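Local coordinates for protein manganese-containing pseudocatalase (Thermus thermophilus, PDB 2V8T) that probably breaks hydrogen peroxide down to water and oxygen at a pair of manganese ions, as expected of a haem-free catalase, at residues D19-A24 / K108-A113; M37-N42 / F152-A157; N42-S47 / N65-E70. One frame throughout, in Å; residues are numbered along the deposited sequence.

Interaction 1 of 3, residues D19-A24 / K108-A113; sequences DPNAAA and KDVRNA
N21, A24 and R111 carry most of this contact, in which the first turn of helix 20-26 docks against an irregular loop. The carboxamide of N21 accepts a backbone N-H through OD1, that of R111, N to OD1 2.9 Å, at a nearly straight 174°, with the donor tilted 19° from the carbonyl plane. CG of N21 lies beside its backbone N (chi1 -72°), a setting that brings the amide against the loop. N112 N extends the link by donating to water 1, which lies 2.8 Å from N21 OD1. On the other branch N21 ND2 gives a proton to water 4, itself a donor to D109 O. R111 lays its aliphatic CG 3.6 Å from N21 OD1 and folds back, so that NH1 comes 3.7 Å from A24 CB. The same methyl touches N112 CB at 3.9 Å, while P20 CB packs on V110 CG1 at 3.6 Å. With an alanine in place of N21, R111 N would probably be left without its straight acceptor and D109 O without its water-borne tie to the helix. The contact lies within a subunit interface: D109 OD1 and R111 O of the third subunit bond N21 ND2 and R111 NH2 respectively. D19 OD1 accepts from A22 N, the N-cap bond of a helix start, here one docked on a loop through an asparagine amide.

Interaction 2 of 3, residues M37-N42 / F152-A157; sequences MSTLMN and FFLEVA. With MN (manganese (II) ion), chain D.
Beside the dimanganese site, inside the ferritin-like helical bundle, T39 and L154 join two helices that run nearly antiparallel. The axes of segments 37-42 and 152-157 come no closer than 10.6 Å, at 162°, a separation that leaves side-chain tips to make the contact. In the conformer described here, one of two for this residue, L154 sends its CD1 methyl across the gap, 3.7 Å from T39 CG2 and 3.6 Å from N42 ND2; CD2 also flanks the threonine methyl. T39 holds OG1 between its backbone N and carbonyl carbon (chi1 55°), which turns CG2 toward L154 and leaves the hydroxyl to a weak bond with E36 O.

The amide of N42 is held partly by its own helix. ND2 donates to S38 O at 2.8 Å, with the acceptor close to the amide plane, and comes from above the S38 carbonyl plane, on the face opposite N42 N. ND2 also donates to Y137 O and OD1 accepts from F139 N, so a buried amide can lie beside a leucine methyl.

At the other end E155, bent at chi2, chelates one manganese with both carboxylate oxygens, OE1 at 2.4 Å and OE2 at 2.2 Å. T39 CG2 lies 4.0 Å from E155 OE2, an apolar neighbour of a ligand oxygen whose polar partner is Y43. E70 and H188 complete the protein side of this ion. Helices of a bundle that hand carboxylates to a metal pair at the centre are the mark of ferritin-like dimetal proteins.

Interaction 3 of 3, residues N42-S47 / N65-E70; sequences NYMYQS and NIATEE. With MN (manganese (II) ion), chain D; MN (manganese (II) ion), chain C.
The ring of Y43 and the carboxylate of E70 are the flat groups here, their planes 35° apart. E70 OE2 comes up to the ring's edge, near its plane, with CE2 to OE2 3.4 Å; since ring hydrogens carry a slight positive charge, this approach is likely to be mildly favourable. I66 CG2 approaches the same CD2-CE2 edge obliquely, from the other side of the ring plane, 3.7 Å from Y43 CD2. The ring's far end is fixed by its hydroxyl, which hydrogen-bonds to E155 OE2, so Y43 touches one metal-binding carboxylate at an edge and another through OH.

E70 itself is a bridge. Its OE1 binds the manganese of chain C at 2.1 Å and its OE2 binds that of chain D, also at 2.1 Å, while water 6 spans the same two ions. The chain of E70 bends at chi2 (-64°), which carries the carboxylate back past the tyrosine, with CG resting against CD2. Two metal bonds fix its rotation.

Behind this polar end the helices close up on a small residue. A67 CB meets Y43 CB at 3.6 Å, and the CA atoms of Y43 and A67 are 4.8 Å apart, a close approach that only a small side chain on one partner readily permits. Segment axes accordingly come within 8.1 Å, their N-to-C directions 144° apart. M44, bent at chi2 and chi3, brings its CE methyl to A67 CB at 4.1 Å. S47 OG, bonded to M44 O, also meets R4 of the fifth subunit. A roughly antiparallel helix pair that delivers a bridging glutamate to a dinuclear centre, with a tyrosine from the neighbouring helix in the second shell, is characteristic of the ferritin-like active site of manganese catalases.

Overall arrangement
From the N terminus, residues 19-24 open the first loop, closed by interaction 1 only at 108-113. Helix 36-49 then supplies two partners in turn: 37-42 opens the loop that interaction 2 closes at 152-157, and 42-47 folds back on 65-70 in interaction 3, the shortest loop. Interaction 3 thus falls within the spans of both others, while interactions 1 and 2 cross. Interactions 2 and 3 share N42 and one manganese, their centres 10 Å apart, and tie helices 57-85 and 144-166 to helix 36-49. Interaction 1 lies apart, with centres 26 and 31 Å from theirs, joining helix 20-26 to the loop before helix 114-117.

Interaction 1 of 3, residues D19-A24 / K108-A113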
ATOM      1  N   ASP A  19     -20.741 -20.510  -2.928  1.00  7.82           N
ATOM      2  CA  ASP A  19     -19.421 -21.088  -2.666  1.00  7.91           C
ATOM      3  C   ASP A  19     -18.457 -19.937  -2.440  1.00  7.27           C
ATOM      4  O   ASP A  19     -17.740 -19.487  -3.360  1.00  7.74           O
ATOM      5  CB  ASP A  19     -18.971 -22.000  -3.782  1.00  8.50           C
ATOM      6  CG  ASP A  19     -17.697 -22.785  -3.401  1.00  9.14           C
ATOM      7  OD1 ASP A  19     -16.947 -22.364  -2.495  1.00  9.51           O
ATOM      8  OD2 ASP A  19     -17.479 -23.826  -4.086  1.00 10.77           O
ATOM      9  N   PRO A  20     -18.414 -19.407  -1.203  1.00  7.21           N
ATOM     10  CA  PRO A  20     -17.584 -18.246  -0.917  1.00  7.03           C
ATOM     11  C   PRO A  20     -16.119 -18.453  -1.254  1.00  6.68           C
ATOM     12  O   PRO A  20     -15.487 -17.584  -1.852  1.00  6.80           O
ATOM     13  CB  PRO A  20     -17.820 -18.001   0.593  1.00  7.45           C
ATOM     14  CG  PRO A  20     -19.251 -18.506   0.807  1.00  8.38           C
ATOM     15  CD  PRO A  20     -19.304 -19.759  -0.065  1.00  7.61           C
ATOM     16  N   ASN A  21     -15.532 -19.580  -0.820  1.00  6.68           N
ATOM     17  CA  ASN A  21     -14.111 -19.754  -1.054  1.00  6.63           C
ATOM     18  C   ASN A  21     -13.780 -19.929  -2.546  1.00  6.74           C
ATOM     19  O   ASN A  21     -12.705 -19.516  -2.997  1.00  7.19           O
ATOM     20  CB  ASN A  21     -13.518 -20.865  -0.208  1.00  7.04           C
ATOM     21  CG  ASN A  21     -13.421 -20.494   1.263  1.00  7.12           C
ATOM     22  OD1 ASN A  21     -13.602 -19.318   1.645  1.00  7.85           O
ATOM     23  ND2 ASN A  21     -13.068 -21.471   2.086  1.00  8.57           N
ATOM     24  N   ALA A  22     -14.692 -20.524  -3.334  1.00  6.95           N
ATOM     25  CA  ALA A  22     -14.487 -20.517  -4.789  1.00  6.98           C
ATOM     26  C   ALA A  22     -14.447 -19.075  -5.310  1.00  6.67           C
ATOM     27  O   ALA A  22     -13.582 -18.726  -6.121  1.00  7.19           O
ATOM     28  CB  ALA A  22     -15.551 -21.305  -5.496  1.00  7.86           C
ATOM     29  N   ALA A  23     -15.391 -18.246  -4.860  1.00  6.73           N
ATOM     30  CA  ALA A  23     -15.401 -16.843  -5.270  1.00  6.64           C
ATOM     31  C   ALA A  23     -14.073 -16.157  -4.913  1.00  6.48           C
ATOM     32  O   ALA A  23     -13.537 -15.357  -5.674  1.00  6.83           O
ATOM     33  CB  ALA A  23     -16.570 -16.122  -4.632  1.00  7.31           C
ATOM     34  N   ALA A  24     -13.570 -16.432  -3.691  1.00  6.63           N
ATOM     35  CA  ALA A  24     -12.322 -15.815  -3.231  1.00  6.88           C
ATOM     36  C   ALA A  24     -11.157 -16.204  -4.107  1.00  6.76           C
ATOM     37  O   ALA A  24     -10.264 -15.385  -4.343  1.00  8.92           O
ATOM     38  CB  ALA A  24     -12.061 -16.195  -1.772  1.00  7.58           C
ATOM     39  N   LYS A 108     -18.466 -15.682   8.775  1.00  8.57           N
ATOM     40  CA  LYS A 108     -17.454 -15.471   9.773  1.00  8.60           C
ATOM     41  C   LYS A 108     -16.200 -16.304   9.499  1.00  8.01           C
ATOM     42  O   LYS A 108     -15.091 -15.936   9.924  1.00  8.73           O
ATOM     43  CB  LYS A 108     -18.036 -15.813  11.184  1.00 10.28           C
ATOM     44  CG  LYS A 108     -17.233 -15.254  12.333  1.00 11.74           C
ATOM     45  CD  LYS A 108     -17.770 -15.726  13.660  1.00 10.99           C
ATOM     46  CE  LYS A 108     -17.418 -17.118  13.964  1.00 13.04           C
ATOM     47  NZ  LYS A 108     -17.793 -17.604  15.353  1.00 13.43           N
ATOM     48  N   ASP A 109     -16.371 -17.454   8.869  1.00  7.95           N
ATOM     49  CA  ASP A 109     -15.311 -18.461   8.767  1.00  7.80           C
ATOM     50  C   ASP A 109     -14.738 -18.609   7.356  1.00  8.21           C
ATOM     51  O   ASP A 109     -13.810 -19.405   7.172  1.00 10.22           O
ATOM     52  CB  ASP A 109     -15.846 -19.810   9.264  1.00  9.28           C
ATOM     53  CG  ASP A 109     -16.212 -19.791  10.708  1.00  9.81           C
ATOM     54  OD1 ASP A 109     -15.498 -19.182  11.515  1.00 10.12           O
ATOM     55  OD2 ASP A 109     -17.222 -20.448  11.068  1.00 14.24           O
ATOM     56  N   VAL A 110     -15.250 -17.898   6.366  1.00  7.35           N
ATOM     57  CA  VAL A 110     -14.749 -18.013   4.999  1.00  7.73           C
ATOM     58  C   VAL A 110     -13.443 -17.242   4.865  1.00  7.15           C
ATOM     59  O   VAL A 110     -13.096 -16.418   5.704  1.00  8.20           O
ATOM     60  CB  VAL A 110     -15.807 -17.520   3.977  1.00  9.02           C
ATOM     61  CG1 VAL A 110     -17.083 -18.351   4.094  1.00 10.97           C
ATOM     62  CG2 VAL A 110     -16.042 -16.021   4.050  1.00 10.29           C
ATOM     63  N   ARG A 111     -12.719 -17.483   3.772  1.00  7.03           N
ATOM     64  CA  ARG A 111     -11.459 -16.759   3.560  1.00  6.97           C
ATOM     65  C   ARG A 111     -11.699 -15.252   3.432  1.00  6.66           C
ATOM     66  O   ARG A 111     -10.994 -14.445   4.062  1.00  7.53           O
ATOM     67  CB  ARG A 111     -10.725 -17.261   2.336  1.00  6.96           C
ATOM     68  CG  ARG A 111     -10.188 -18.692   2.469  1.00  6.85           C
ATOM     69  CD  ARG A 111      -9.419 -19.121   1.229  1.00  7.17           C
ATOM     70  NE  ARG A 111      -8.151 -18.394   1.098  1.00  6.86           N
ATOM     71  CZ  ARG A 111      -7.888 -17.420   0.241  1.00  6.92           C
ATOM     72  NH1 ARG A 111      -8.658 -17.167  -0.797  1.00  7.38           N
ATOM     73  NH2 ARG A 111      -6.775 -16.702   0.443  1.00  7.71           N
ATOM     74  N   ASN A 112     -12.662 -14.886   2.591  1.00  6.91           N
ATOM     75  CA  ASN A 112     -12.886 -13.492   2.213  1.00  6.74           C
ATOM     76  C   ASN A 112     -14.182 -12.990   2.847  1.00  6.86           C
ATOM     77  O   ASN A 112     -15.278 -13.141   2.311  1.00  7.65           O
ATOM     78  CB  ASN A 112     -12.892 -13.324   0.693  1.00  7.04           C
ATOM     79  CG  ASN A 112     -13.002 -11.891   0.272  1.00  7.28           C
ATOM     80  OD1 ASN A 112     -13.573 -11.057   0.988  1.00  7.75           O
ATOM     81  ND2 ASN A 112     -12.495 -11.559  -0.920  1.00  8.30           N
ATOM     82  N   ALA A 113     -14.054 -12.423   4.043  1.00  6.83           N
ATOM     83  CA  ALA A 113     -15.196 -11.836   4.721  1.00  7.52           C
ATOM     84  C   ALA A 113     -15.607 -10.507   4.059  1.00  6.83           C
ATOM     85  O   ALA A 113     -16.765 -10.095   4.218  1.00  7.61           O
ATOM     86  CB  ALA A 113     -14.873 -11.626   6.223  1.00 10.01           C
TER
HETATM   87  O   HOH W   1     -14.075 -16.656   0.946  1.00  7.72           O
HETATM   88  O   HOH W   2     -16.121 -15.018   0.297  1.00  8.28           O
HETATM   89  O   HOH W   3     -10.063 -19.400  -2.038  1.00  8.46           O
HETATM   90  O   HOH W   4     -12.747 -20.947   5.045  0.50 24.43           O
HETATM   91  O   HOH W   5     -10.487 -13.002  -2.426  1.00  9.30           O

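Interaction 2 of 3, residues M37-N42 / F152-A157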
ATOM      1  N   MET A  37      -8.368  -7.315 -14.684  1.00  6.52           N
ATOM      2  CA  MET A  37      -8.135  -5.880 -14.515  1.00  6.72           C
ATOM      3  C   MET A  37      -6.775  -5.474 -15.055  1.00  6.41           C
ATOM      4  O   MET A  37      -6.618  -4.380 -15.584  1.00  6.84           O
ATOM      5  CB  MET A  37      -8.251  -5.447 -13.053  0.70  7.08           C
ATOM      6  CG  MET A  37      -9.602  -5.377 -12.513  0.70  7.45           C
ATOM      7  SD  MET A  37     -10.515  -3.905 -13.123  0.70  8.58           S
ATOM      8  CE  MET A  37      -9.691  -2.571 -12.244  0.70 11.24           C
ATOM      9  N   SER A  38      -5.768  -6.316 -14.828  1.00  6.77           N
ATOM     10  CA  SER A  38      -4.432  -5.994 -15.281  1.00  6.62           C
ATOM     11  C   SER A  38      -4.302  -6.051 -16.790  1.00  6.74           C
ATOM     12  O   SER A  38      -3.714  -5.133 -17.376  1.00  7.32           O
ATOM     13  CB  SER A  38      -3.393  -6.892 -14.639  1.00  7.03           C
ATOM     14  OG  SER A  38      -3.330  -6.556 -13.265  1.00  7.90           O
ATOM     15  N   THR A  39      -4.781  -7.091 -17.432  1.00  6.77           N
ATOM     16  CA  THR A  39      -4.685  -7.109 -18.907  1.00  7.24           C
ATOM     17  C   THR A  39      -5.488  -5.959 -19.498  1.00  6.95           C
ATOM     18  O   THR A  39      -4.983  -5.214 -20.351  1.00  7.10           O
ATOM     19  CB  THR A  39      -5.035  -8.480 -19.451  1.00  7.90           C
ATOM     20  OG1 THR A  39      -6.312  -8.812 -18.941  1.00  8.44           O
ATOM     21  CG2 THR A  39      -4.000  -9.512 -19.064  1.00 10.60           C
ATOM     22  N   LEU A  40      -6.703  -5.737 -18.994  1.00  6.31           N
ATOM     23  CA  LEU A  40      -7.501  -4.592 -19.417  1.00  6.34           C
ATOM     24  C   LEU A  40      -6.713  -3.316 -19.318  1.00  6.26           C
ATOM     25  O   LEU A  40      -6.617  -2.531 -20.283  1.00  6.62           O
ATOM     26  CB  LEU A  40      -8.752  -4.493 -18.556  1.00  6.34           C
ATOM     27  CG  LEU A  40      -9.532  -3.201 -18.709  1.00  6.71           C
ATOM     28  CD1 LEU A  40     -10.031  -2.986 -20.124  1.00  7.42           C
ATOM     29  CD2 LEU A  40     -10.686  -3.182 -17.692  1.00  7.54           C
ATOM     30  N   MET A  41      -6.214  -2.982 -18.113  1.00  6.17           N
ATOM     31  CA  MET A  41      -5.683  -1.649 -17.916  1.00  6.21           C
ATOM     32  C   MET A  41      -4.327  -1.474 -18.588  1.00  6.14           C
ATOM     33  O   MET A  41      -3.991  -0.366 -19.040  1.00  6.45           O
ATOM     34  CB  MET A  41      -5.623  -1.363 -16.419  0.50  6.46           C
ATOM     35  CG  MET A  41      -7.030  -1.235 -15.771  0.50  8.30           C
ATOM     36  SD  MET A  41      -7.793   0.393 -16.143  0.50 11.35           S
ATOM     37  CE  MET A  41      -9.564   0.103 -15.934  0.50 12.78           C
ATOM     38  N   ASN A  42      -3.527  -2.549 -18.678  1.00  6.20           N
ATOM     39  CA  ASN A  42      -2.313  -2.472 -19.461  1.00  6.40           C
ATOM     40  C   ASN A  42      -2.625  -2.044 -20.912  1.00  6.19           C
ATOM     41  O   ASN A  42      -2.025  -1.124 -21.438  1.00  6.68           O
ATOM     42  CB  ASN A  42      -1.569  -3.839 -19.481  1.00  6.69           C
ATOM     43  CG  ASN A  42      -0.606  -3.918 -18.311  1.00  7.21           C
ATOM     44  OD1 ASN A  42       0.499  -3.433 -18.424  1.00  8.67           O
ATOM     45  ND2 ASN A  42      -1.034  -4.489 -17.191  1.00  8.24           N
ATOM     46  N   PHE A 152       2.950 -10.203 -24.099  1.00  6.67           N
ATOM     47  CA  PHE A 152       3.046 -11.659 -24.358  1.00  6.87           C
ATOM     48  C   PHE A 152       3.212 -12.401 -23.035  1.00  6.60           C
ATOM     49  O   PHE A 152       2.508 -13.362 -22.735  1.00  7.01           O
ATOM     50  CB  PHE A 152       4.215 -11.884 -25.322  1.00  7.17           C
ATOM     51  CG  PHE A 152       4.416 -13.337 -25.686  1.00  6.92           C
ATOM     52  CD1 PHE A 152       3.706 -13.926 -26.715  1.00  7.99           C
ATOM     53  CD2 PHE A 152       5.317 -14.116 -24.986  1.00  7.88           C
ATOM     54  CE1 PHE A 152       3.898 -15.256 -27.056  1.00  8.75           C
ATOM     55  CE2 PHE A 152       5.514 -15.454 -25.317  1.00  9.13           C
ATOM     56  CZ  PHE A 152       4.816 -16.002 -26.362  1.00  8.81           C
ATOM     57  N   PHE A 153       4.188 -11.921 -22.226  1.00  6.72           N
ATOM     58  CA  PHE A 153       4.382 -12.479 -20.870  1.00  6.77           C
ATOM     59  C   PHE A 153       3.099 -12.393 -20.042  1.00  6.48           C
ATOM     60  O   PHE A 153       2.701 -13.348 -19.387  1.00  6.83           O
ATOM     61  CB  PHE A 153       5.539 -11.751 -20.187  1.00  7.10           C
ATOM     62  CG  PHE A 153       5.585 -12.032 -18.717  1.00  7.17           C
ATOM     63  CD1 PHE A 153       5.956 -13.294 -18.238  1.00  8.30           C
ATOM     64  CD2 PHE A 153       5.173 -11.094 -17.800  1.00  8.90           C
ATOM     65  CE1 PHE A 153       5.874 -13.594 -16.888  1.00  9.01           C
ATOM     66  CE2 PHE A 153       5.152 -11.416 -16.428  1.00 10.41           C
ATOM     67  CZ  PHE A 153       5.489 -12.696 -16.000  1.00  9.56           C
ATOM     68  N   LEU A 154       2.450 -11.212 -20.058  1.00  6.92           N
ATOM     69  CA  LEU A 154       1.267 -10.993 -19.229  1.00  6.85           C
ATOM     70  C   LEU A 154       0.210 -12.034 -19.562  1.00  6.58           C
ATOM     71  O   LEU A 154      -0.449 -12.580 -18.672  1.00  7.29           O
ATOM     72  CB  LEU A 154       0.648  -9.626 -19.449  0.50 10.32           C
ATOM     73  CG  LEU A 154       0.063  -8.795 -18.320  0.50 15.95           C
ATOM     74  CD1 LEU A 154      -0.806  -7.641 -18.953  0.50 17.51           C
ATOM     75  CD2 LEU A 154      -0.500  -9.593 -17.156  0.50 16.16           C
ATOM     76  N   GLU A 155      -0.040 -12.297 -20.854  1.00  6.72           N
ATOM     77  CA  GLU A 155      -1.040 -13.254 -21.209  1.00  6.74           C
ATOM     78  C   GLU A 155      -0.729 -14.651 -20.730  1.00  6.59           C
ATOM     79  O   GLU A 155      -1.628 -15.376 -20.294  1.00  7.35           O
ATOM     80  CB  GLU A 155      -1.330 -13.253 -22.733  1.00  7.05           C
ATOM     81  CG  GLU A 155      -2.032 -11.992 -23.204  1.00  7.09           C
ATOM     82  CD  GLU A 155      -3.506 -11.873 -22.843  1.00  6.91           C
ATOM     83  OE1 GLU A 155      -4.213 -12.890 -22.677  1.00  7.52           O
ATOM     84  OE2 GLU A 155      -4.045 -10.719 -22.855  1.00  7.49           O
ATOM     85  N   VAL A 156       0.534 -15.094 -20.842  1.00  6.65           N
ATOM     86  CA  VAL A 156       0.846 -16.460 -20.399  1.00  6.88           C
ATOM     87  C   VAL A 156       0.914 -16.559 -18.861  1.00  6.84           C
ATOM     88  O   VAL A 156       0.587 -17.620 -18.315  1.00  7.30           O
ATOM     89  CB  VAL A 156       2.054 -17.052 -21.123  1.00  7.25           C
ATOM     90  CG1 VAL A 156       1.740 -17.228 -22.603  1.00  9.14           C
ATOM     91  CG2 VAL A 156       3.343 -16.274 -20.917  1.00  7.62           C
ATOM     92  N   ALA A 157       1.303 -15.492 -18.173  1.00  6.73           N
ATOM     93  CA  ALA A 157       1.225 -15.477 -16.707  1.00  7.14           C
ATOM     94  C   ALA A 157      -0.260 -15.540 -16.266  1.00  6.93           C
ATOM     95  O   ALA A 157      -0.629 -16.312 -15.379  1.00  7.42           O
ATOM     96  CB  ALA A 157       1.910 -14.236 -16.161  1.00  7.83           C
TER
HETATM   97 MN    MN D1304      -6.133 -11.402 -22.656  1.00  7.11          MN
HETATM   98  O   HOH W   6      -6.818 -11.091 -20.610  0.25  7.17           O

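Interaction 3 of 3, residues N42-S47 / N65-E70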
ATOM      1  N   ASN A  42      -3.527  -2.549 -18.678  1.00  6.20           N
ATOM      2  CA  ASN A  42      -2.313  -2.472 -19.461  1.00  6.40           C
ATOM      3  C   ASN A  42      -2.625  -2.044 -20.912  1.00  6.19           C
ATOM      4  O   ASN A  42      -2.025  -1.124 -21.438  1.00  6.68           O
ATOM      5  CB  ASN A  42      -1.569  -3.839 -19.481  1.00  6.69           C
ATOM      6  CG  ASN A  42      -0.606  -3.918 -18.311  1.00  7.21           C
ATOM      7  OD1 ASN A  42       0.499  -3.433 -18.424  1.00  8.67           O
ATOM      8  ND2 ASN A  42      -1.034  -4.489 -17.191  1.00  8.24           N
ATOM      9  N   TYR A  43      -3.548  -2.792 -21.535  1.00  6.27           N
ATOM     10  CA  TYR A  43      -3.781  -2.507 -22.971  1.00  6.72           C
ATOM     11  C   TYR A  43      -4.511  -1.196 -23.133  1.00  6.49           C
ATOM     12  O   TYR A  43      -4.276  -0.467 -24.122  1.00  7.05           O
ATOM     13  CB  TYR A  43      -4.518  -3.662 -23.605  1.00  6.77           C
ATOM     14  CG  TYR A  43      -3.893  -5.002 -23.350  1.00  6.81           C
ATOM     15  CD1 TYR A  43      -2.534  -5.199 -23.044  1.00  7.15           C
ATOM     16  CD2 TYR A  43      -4.695  -6.142 -23.379  1.00  6.67           C
ATOM     17  CE1 TYR A  43      -2.043  -6.434 -22.703  1.00  7.30           C
ATOM     18  CE2 TYR A  43      -4.214  -7.404 -23.082  1.00  6.95           C
ATOM     19  CZ  TYR A  43      -2.861  -7.540 -22.720  1.00  7.14           C
ATOM     20  OH  TYR A  43      -2.336  -8.745 -22.361  1.00  8.08           O
ATOM     21  N   MET A  44      -5.391  -0.853 -22.205  1.00  6.49           N
ATOM     22  CA  MET A  44      -6.108   0.408 -22.302  1.00  6.82           C
ATOM     23  C   MET A  44      -5.119   1.558 -22.267  1.00  6.49           C
ATOM     24  O   MET A  44      -5.127   2.442 -23.138  1.00  6.77           O
ATOM     25  CB  MET A  44      -7.126   0.528 -21.203  1.00  7.53           C
ATOM     26  CG  MET A  44      -8.100   1.567 -21.391  1.00 10.53           C
ATOM     27  SD  MET A  44      -9.156   1.409 -22.852  1.00 12.49           S
ATOM     28  CE  MET A  44      -9.993   0.274 -22.455  1.00 14.38           C
ATOM     29  N   TYR A  45      -4.260   1.615 -21.223  1.00  6.39           N
ATOM     30  CA  TYR A  45      -3.318   2.727 -21.129  1.00  6.63           C
ATOM     31  C   TYR A  45      -2.302   2.702 -22.250  1.00  6.37           C
ATOM     32  O   TYR A  45      -1.941   3.756 -22.776  1.00  6.72           O
ATOM     33  CB  TYR A  45      -2.683   2.797 -19.746  1.00  7.35           C
ATOM     34  CG  TYR A  45      -3.611   3.460 -18.763  1.00  8.49           C
ATOM     35  CD1 TYR A  45      -3.541   4.815 -18.493  1.00 14.41           C
ATOM     36  CD2 TYR A  45      -4.634   2.776 -18.134  1.00  8.24           C
ATOM     37  CE1 TYR A  45      -4.429   5.428 -17.671  1.00 19.01           C
ATOM     38  CE2 TYR A  45      -5.568   3.376 -17.293  1.00  9.81           C
ATOM     39  CZ  TYR A  45      -5.423   4.740 -17.075  1.00 14.27           C
ATOM     40  OH  TYR A  45      -6.304   5.386 -16.211  1.00 18.87           O
ATOM     41  N   GLN A  46      -1.799   1.509 -22.643  1.00  6.46           N
ATOM     42  CA  GLN A  46      -0.904   1.489 -23.789  1.00  6.36           C
ATOM     43  C   GLN A  46      -1.584   2.088 -25.015  1.00  6.68           C
ATOM     44  O   GLN A  46      -0.975   2.802 -25.814  1.00  7.23           O
ATOM     45  CB  GLN A  46      -0.433   0.061 -24.104  1.00  6.70           C
ATOM     46  CG  GLN A  46       0.550  -0.460 -23.064  1.00  6.66           C
ATOM     47  CD  GLN A  46       0.766  -1.944 -23.229  1.00  8.26           C
ATOM     48  OE1 GLN A  46       0.398  -2.499 -24.262  1.00 13.03           O
ATOM     49  NE2 GLN A  46       1.356  -2.605 -22.248  1.00  8.98           N
ATOM     50  N   SER A  47      -2.888   1.772 -25.214  1.00  6.48           N
ATOM     51  CA  SER A  47      -3.580   2.304 -26.364  1.00  6.71           C
ATOM     52  C   SER A  47      -3.706   3.822 -26.279  1.00  6.69           C
ATOM     53  O   SER A  47      -3.530   4.524 -27.290  1.00  7.55           O
ATOM     54  CB  SER A  47      -4.928   1.628 -26.570  1.00  7.16           C
ATOM     55  OG  SER A  47      -5.966   2.043 -25.697  1.00  7.26           O
ATOM     56  N   ASN A  65      -7.954  -2.790 -29.742  1.00  6.88           N
ATOM     57  CA  ASN A  65      -9.052  -3.730 -29.854  1.00  6.85           C
ATOM     58  C   ASN A  65      -9.024  -4.795 -28.747  1.00  6.60           C
ATOM     59  O   ASN A  65     -10.056  -5.119 -28.172  1.00  7.05           O
ATOM     60  CB  ASN A  65      -9.026  -4.394 -31.223  1.00  7.62           C
ATOM     61  CG  ASN A  65     -10.207  -5.283 -31.426  1.00  7.76           C
ATOM     62  OD1 ASN A  65     -11.353  -4.810 -31.494  1.00  8.82           O
ATOM     63  ND2 ASN A  65      -9.974  -6.578 -31.505  1.00  8.54           N
ATOM     64  N   ILE A  66      -7.839  -5.347 -28.455  1.00  6.88           N
ATOM     65  CA  ILE A  66      -7.760  -6.331 -27.376  1.00  6.50           C
ATOM     66  C   ILE A  66      -8.126  -5.668 -26.047  1.00  6.46           C
ATOM     67  O   ILE A  66      -8.825  -6.278 -25.231  1.00  6.85           O
ATOM     68  CB  ILE A  66      -6.429  -7.078 -27.369  1.00  6.98           C
ATOM     69  CG1 ILE A  66      -6.300  -7.920 -28.633  1.00  7.62           C
ATOM     70  CG2 ILE A  66      -6.318  -7.963 -26.118  1.00  7.56           C
ATOM     71  CD1 ILE A  66      -4.935  -8.613 -28.785  1.00  9.15           C
ATOM     72  N   ALA A  67      -7.727  -4.403 -25.828  1.00  6.57           N
ATOM     73  CA  ALA A  67      -8.151  -3.707 -24.622  1.00  6.47           C
ATOM     74  C   ALA A  67      -9.681  -3.763 -24.484  1.00  6.47           C
ATOM     75  O   ALA A  67     -10.231  -3.950 -23.397  1.00  7.26           O
ATOM     76  CB  ALA A  67      -7.709  -2.255 -24.657  1.00  7.36           C
ATOM     77  N   THR A  68     -10.380  -3.505 -25.602  1.00  6.83           N
ATOM     78  CA  THR A  68     -11.841  -3.497 -25.580  1.00  6.71           C
ATOM     79  C   THR A  68     -12.397  -4.864 -25.209  1.00  6.60           C
ATOM     80  O   THR A  68     -13.350  -4.983 -24.456  1.00  7.14           O
ATOM     81  CB  THR A  68     -12.386  -3.006 -26.921  1.00  7.20           C
ATOM     82  OG1 THR A  68     -11.741  -1.784 -27.244  1.00  7.47           O
ATOM     83  CG2 THR A  68     -13.883  -2.784 -26.855  1.00  7.92           C
ATOM     84  N   GLU A  69     -11.806  -5.937 -25.783  1.00  6.54           N
ATOM     85  CA  GLU A  69     -12.248  -7.269 -25.411  1.00  6.50           C
ATOM     86  C   GLU A  69     -12.085  -7.490 -23.884  1.00  6.34           C
ATOM     87  O   GLU A  69     -12.946  -8.097 -23.239  1.00  6.53           O
ATOM     88  CB  GLU A  69     -11.487  -8.369 -26.177  1.00  6.62           C
ATOM     89  CG  GLU A  69     -12.040  -9.723 -25.775  1.00  6.95           C
ATOM     90  CD  GLU A  69     -11.553 -10.943 -26.534  1.00  6.53           C
ATOM     91  OE1 GLU A  69     -10.724 -10.823 -27.474  1.00  7.15           O
ATOM     92  OE2 GLU A  69     -12.003 -12.055 -26.128  1.00  7.64           O
ATOM     93  N   GLU A  70     -10.959  -7.023 -23.314  1.00  6.31           N
ATOM     94  CA  GLU A  70     -10.736  -7.269 -21.887  1.00  6.21           C
ATOM     95  C   GLU A  70     -11.771  -6.587 -21.017  1.00  6.42           C
ATOM     96  O   GLU A  70     -12.019  -7.060 -19.880  1.00  6.52           O
ATOM     97  CB  GLU A  70      -9.322  -6.841 -21.466  1.00  6.52           C
ATOM     98  CG  GLU A  70      -8.146  -7.445 -22.220  1.00  6.80           C
ATOM     99  CD  GLU A  70      -7.929  -8.955 -22.111  1.00  7.50           C
ATOM    100  OE1 GLU A  70      -8.827  -9.649 -21.717  1.00 11.33           O
ATOM    101  OE2 GLU A  70      -6.850  -9.412 -22.545  1.00  8.94           O
TER
HETATM  102 MN    MN D1304      -6.133 -11.402 -22.656  1.00  7.11          MN
HETATM  103 MN    MN C1303      -8.832 -11.562 -20.752  1.00  7.51          MN
HETATM  104  O   HOH W   6      -6.818 -11.091 -20.610  0.25  7.17           O
HETATM  105  O   HOH W   7      -8.649 -13.781 -20.578  0.25 11.64           O